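Local coordinates for protein amidohydrolase (Xanthomonas campestris pv. campestris, PDB 4DZH) that probably deaminates adenosine-type nucleosides such as 5'-methylthioadenosine, as a zinc-binding amidohydrolase of the ATZ/TRZ family, at residues A301-I313 with T345-G359. Numbering follows the deposited sequence.
Sequences ACALQRASVNLAI and TALDAATTLRAATLG
The guanidinium of R306 meets T345 at its edge: NH2 hydrogen-bonds T345 OG1 (2.9 Å, 152° at the hydrogen) almost in the guanidinium plane, while the SG of C302, one turn earlier on the same helix, lies over one face near the rim. D343 fixes both partners, by a salt bridge to R306 NH1 and a hydrogen bond to T345 OG1. With SG anti to the backbone N, the sulfur of C302 swings out to A346 CB at 3.5 Å. The T351 methyl lies over one face of the Q305 amide, its CG2 3.7 Å from Q305 CD; a water links Q305 OE1 to L347 N. L347 reaches in between helix 301-306 and strand 310-313, its CD1 4.0 Å from Q305 CB and 4.2 Å from L311 CD2. In this amidohydrolase TIM barrel, strand 310-313 runs parallel to 283-286, and the 349-359 part of helix 349-363 crosses it at 83°, the short axes approaching to 6.2 Å. Small residues permit that approach: A355 CB comes within 3.3 Å of L311 O, which also receives a CA-H...O contact from G359. I313 CD1 lies against A355 CB and the methyl of T352, and a second water accepts from I313 N close to A355 O. Farther along helix 349-363, G359 O accepts a hydrogen bond from N310 ND2 (3.1 Å), nearly straight at 169° and in the amide plane; the same ND2 also bonds to S283 OG on strand 283-286. D348 caps the helix start, its OD1 accepting from T351 N and OG1, and D93 of the second subunit accepts from A349 N.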
# COMPACT_ATOMS: atom_id res chain seq x y z
N ALA A 301 -12.34 -1.02 13.29
CA ALA A 301 -13.15 -1.29 12.12
C ALA A 301 -13.87 -2.62 12.17
O ALA A 301 -15.02 -2.72 11.73
CB ALA A 301 -12.30 -1.17 10.84
N CYS A 302 -13.21 -3.66 12.67
CA CYS A 302 -13.86 -4.95 12.77
C CYS A 302 -15.03 -4.87 13.76
O CYS A 302 -16.12 -5.39 13.50
CB CYS A 302 -12.88 -6.02 13.22
SG CYS A 302 -13.67 -7.62 13.41
N ALA A 303 -14.81 -4.19 14.88
CA ALA A 303 -15.89 -4.08 15.88
C ALA A 303 -17.11 -3.38 15.30
O ALA A 303 -18.26 -3.82 15.52
CB ALA A 303 -15.40 -3.38 17.14
N LEU A 304 -16.87 -2.31 14.54
CA LEU A 304 -17.95 -1.53 13.98
C LEU A 304 -18.67 -2.34 12.94
O LEU A 304 -19.89 -2.32 12.87
CB LEU A 304 -17.40 -0.27 13.31
CG LEU A 304 -16.92 0.85 14.24
CD1 LEU A 304 -16.01 1.83 13.52
CD2 LEU A 304 -18.14 1.61 14.77
N GLN A 305 -17.91 -3.05 12.08
CA GLN A 305 -18.55 -3.79 11.02
C GLN A 305 -19.44 -4.91 11.62
O GLN A 305 -20.57 -5.10 11.19
CB GLN A 305 -17.48 -4.30 10.03
CG GLN A 305 -18.06 -4.99 8.83
CD GLN A 305 -18.27 -6.45 9.10
OE1 GLN A 305 -17.50 -7.07 9.84
NE2 GLN A 305 -19.32 -7.02 8.53
N ARG A 306 -18.93 -5.62 12.61
CA ARG A 306 -19.71 -6.73 13.14
C ARG A 306 -20.88 -6.25 13.99
O ARG A 306 -21.83 -7.00 14.22
CB ARG A 306 -18.84 -7.71 13.90
CG ARG A 306 -17.80 -8.33 12.95
CD ARG A 306 -16.82 -9.25 13.63
NE ARG A 306 -16.04 -9.99 12.63
CZ ARG A 306 -15.04 -10.81 12.92
NH1 ARG A 306 -14.68 -11.00 14.19
NH2 ARG A 306 -14.39 -11.44 11.94
N ALA A 307 -20.86 -4.99 14.39
CA ALA A 307 -21.99 -4.44 15.13
C ALA A 307 -23.01 -3.82 14.18
O ALA A 307 -23.96 -3.15 14.59
CB ALA A 307 -21.52 -3.43 16.12
N SER A 308 -22.79 -4.07 12.88
CA SER A 308 -23.66 -3.59 11.81
C SER A 308 -23.62 -2.07 11.64
O SER A 308 -24.58 -1.47 11.14
CB SER A 308 -25.11 -4.08 11.99
OG SER A 308 -25.21 -5.48 11.77
N VAL A 309 -22.51 -1.44 12.02
CA VAL A 309 -22.36 -0.03 11.70
C VAL A 309 -21.93 0.10 10.25
O VAL A 309 -20.91 -0.50 9.86
CB VAL A 309 -21.34 0.68 12.60
CG1 VAL A 309 -21.16 2.14 12.10
CG2 VAL A 309 -21.83 0.66 14.06
N ASN A 310 -22.70 0.82 9.44
CA ASN A 310 -22.29 1.04 8.05
C ASN A 310 -20.87 1.63 7.96
O ASN A 310 -20.63 2.71 8.47
CB ASN A 310 -23.26 1.89 7.28
CG ASN A 310 -22.87 1.98 5.83
OD1 ASN A 310 -22.96 0.98 5.09
ND2 ASN A 310 -22.39 3.13 5.42
N LEU A 311 -19.94 0.89 7.35
CA LEU A 311 -18.52 1.29 7.31
C LEU A 311 -18.10 1.62 5.88
O LEU A 311 -18.35 0.85 4.95
CB LEU A 311 -17.62 0.18 7.86
CG LEU A 311 -16.13 0.46 8.13
CD1 LEU A 311 -15.95 1.44 9.29
CD2 LEU A 311 -15.35 -0.78 8.39
N ALA A 312 -17.48 2.80 5.73
CA ALA A 312 -16.87 3.20 4.45
C ALA A 312 -15.39 3.46 4.63
O ALA A 312 -14.85 3.47 5.74
CB ALA A 312 -17.59 4.46 3.97
N ILE A 313 -14.70 3.70 3.49
CA ILE A 313 -13.26 3.88 3.48
C ILE A 313 -12.96 5.17 2.72
O ILE A 313 -13.59 5.47 1.71
CB ILE A 313 -12.57 2.65 2.82
CG1 ILE A 313 -12.77 1.41 3.69
CG2 ILE A 313 -11.04 2.91 2.61
CD1 ILE A 313 -12.30 0.11 3.06
N THR A 345 -9.60 -13.11 10.93
CA THR A 345 -10.80 -13.18 10.09
C THR A 345 -11.53 -11.84 9.95
O THR A 345 -12.50 -11.73 9.20
CB THR A 345 -11.85 -14.21 10.61
OG1 THR A 345 -12.52 -13.70 11.78
CG2 THR A 345 -11.22 -15.59 10.85
N ALA A 346 -11.03 -10.82 10.65
CA ALA A 346 -11.59 -9.47 10.60
C ALA A 346 -11.53 -8.90 9.18
O ALA A 346 -10.52 -9.13 8.48
CB ALA A 346 -10.81 -8.55 11.53
N LEU A 347 -12.57 -8.17 8.79
CA LEU A 347 -12.60 -7.41 7.54
C LEU A 347 -12.03 -8.23 6.39
O LEU A 347 -10.98 -7.89 5.80
CB LEU A 347 -11.84 -6.10 7.70
CG LEU A 347 -12.66 -4.86 7.34
CD1 LEU A 347 -13.85 -4.73 8.29
CD2 LEU A 347 -11.82 -3.58 7.36
N ASP A 348 -12.70 -9.33 6.07
CA ASP A 348 -12.20 -10.19 4.98
C ASP A 348 -12.28 -9.47 3.64
O ASP A 348 -12.82 -8.36 3.54
CB ASP A 348 -12.87 -11.58 4.96
CG ASP A 348 -14.38 -11.55 4.66
OD1 ASP A 348 -14.91 -10.58 4.09
OD2 ASP A 348 -15.04 -12.56 4.99
N ALA A 349 -11.72 -10.08 2.60
CA ALA A 349 -11.59 -9.36 1.35
C ALA A 349 -12.96 -8.87 0.83
O ALA A 349 -13.09 -7.71 0.39
CB ALA A 349 -10.89 -10.22 0.32
N ALA A 350 -13.94 -9.77 0.83
CA ALA A 350 -15.28 -9.41 0.36
C ALA A 350 -15.90 -8.24 1.15
O ALA A 350 -16.49 -7.32 0.56
CB ALA A 350 -16.20 -10.62 0.41
N THR A 351 -15.75 -8.30 2.47
CA THR A 351 -16.26 -7.28 3.39
C THR A 351 -15.56 -5.95 3.18
O THR A 351 -16.18 -4.88 3.19
CB THR A 351 -16.10 -7.75 4.83
OG1 THR A 351 -16.88 -8.95 5.01
CG2 THR A 351 -16.58 -6.69 5.81
N THR A 352 -14.25 -6.01 2.97
CA THR A 352 -13.50 -4.77 2.72
C THR A 352 -13.93 -4.16 1.38
O THR A 352 -14.15 -2.94 1.28
CB THR A 352 -11.96 -5.02 2.73
OG1 THR A 352 -11.54 -5.53 4.01
CG2 THR A 352 -11.26 -3.71 2.46
N LEU A 353 -14.02 -4.97 0.33
CA LEU A 353 -14.46 -4.47 -0.96
C LEU A 353 -15.89 -3.90 -0.87
O LEU A 353 -16.21 -2.88 -1.51
CB LEU A 353 -14.33 -5.55 -2.05
CG LEU A 353 -14.57 -4.95 -3.45
CD1 LEU A 353 -13.45 -3.97 -3.88
CD2 LEU A 353 -14.65 -6.06 -4.48
N ARG A 354 -16.72 -4.53 -0.04
CA ARG A 354 -18.08 -4.02 0.19
C ARG A 354 -18.04 -2.60 0.77
O ARG A 354 -18.74 -1.72 0.28
CB ARG A 354 -18.85 -4.96 1.12
CG ARG A 354 -20.35 -4.60 1.30
CD ARG A 354 -21.08 -5.75 1.98
NE ARG A 354 -22.52 -5.52 2.25
CZ ARG A 354 -23.47 -5.82 1.36
NH1 ARG A 354 -23.11 -6.29 0.17
NH2 ARG A 354 -24.79 -5.66 1.66
N ALA A 355 -17.21 -2.39 1.79
CA ALA A 355 -17.03 -1.08 2.40
C ALA A 355 -16.58 -0.04 1.38
O ALA A 355 -17.08 1.10 1.35
CB ALA A 355 -16.09 -1.16 3.57
N ALA A 356 -15.62 -0.43 0.52
CA ALA A 356 -15.08 0.46 -0.49
C ALA A 356 -16.06 0.87 -1.60
O ALA A 356 -15.79 1.82 -2.37
CB ALA A 356 -13.85 -0.19 -1.14
N THR A 357 -17.21 0.17 -1.71
CA THR A 357 -18.14 0.45 -2.79
C THR A 357 -19.50 0.77 -2.19
O THR A 357 -19.81 1.94 -1.99
CB THR A 357 -18.25 -0.74 -3.77
OG1 THR A 357 -18.47 -1.97 -3.04
CG2 THR A 357 -16.94 -0.82 -4.61
N LEU A 358 -20.26 -0.28 -1.87
CA LEU A 358 -21.61 -0.13 -1.32
C LEU A 358 -21.60 0.56 0.04
O LEU A 358 -22.52 1.36 0.32
CB LEU A 358 -22.27 -1.50 -1.20
CG LEU A 358 -23.77 -1.42 -0.85
CD1 LEU A 358 -24.55 -0.64 -1.91
CD2 LEU A 358 -24.25 -2.83 -0.66
N GLY A 359 -20.61 0.30 0.91
CA GLY A 359 -20.54 1.00 2.20
C GLY A 359 -20.39 2.52 2.01
O GLY A 359 -21.06 3.36 2.63
O HOH W 1 -14.92 -7.91 10.45
O HOH W 2 -16.14 3.73 0.97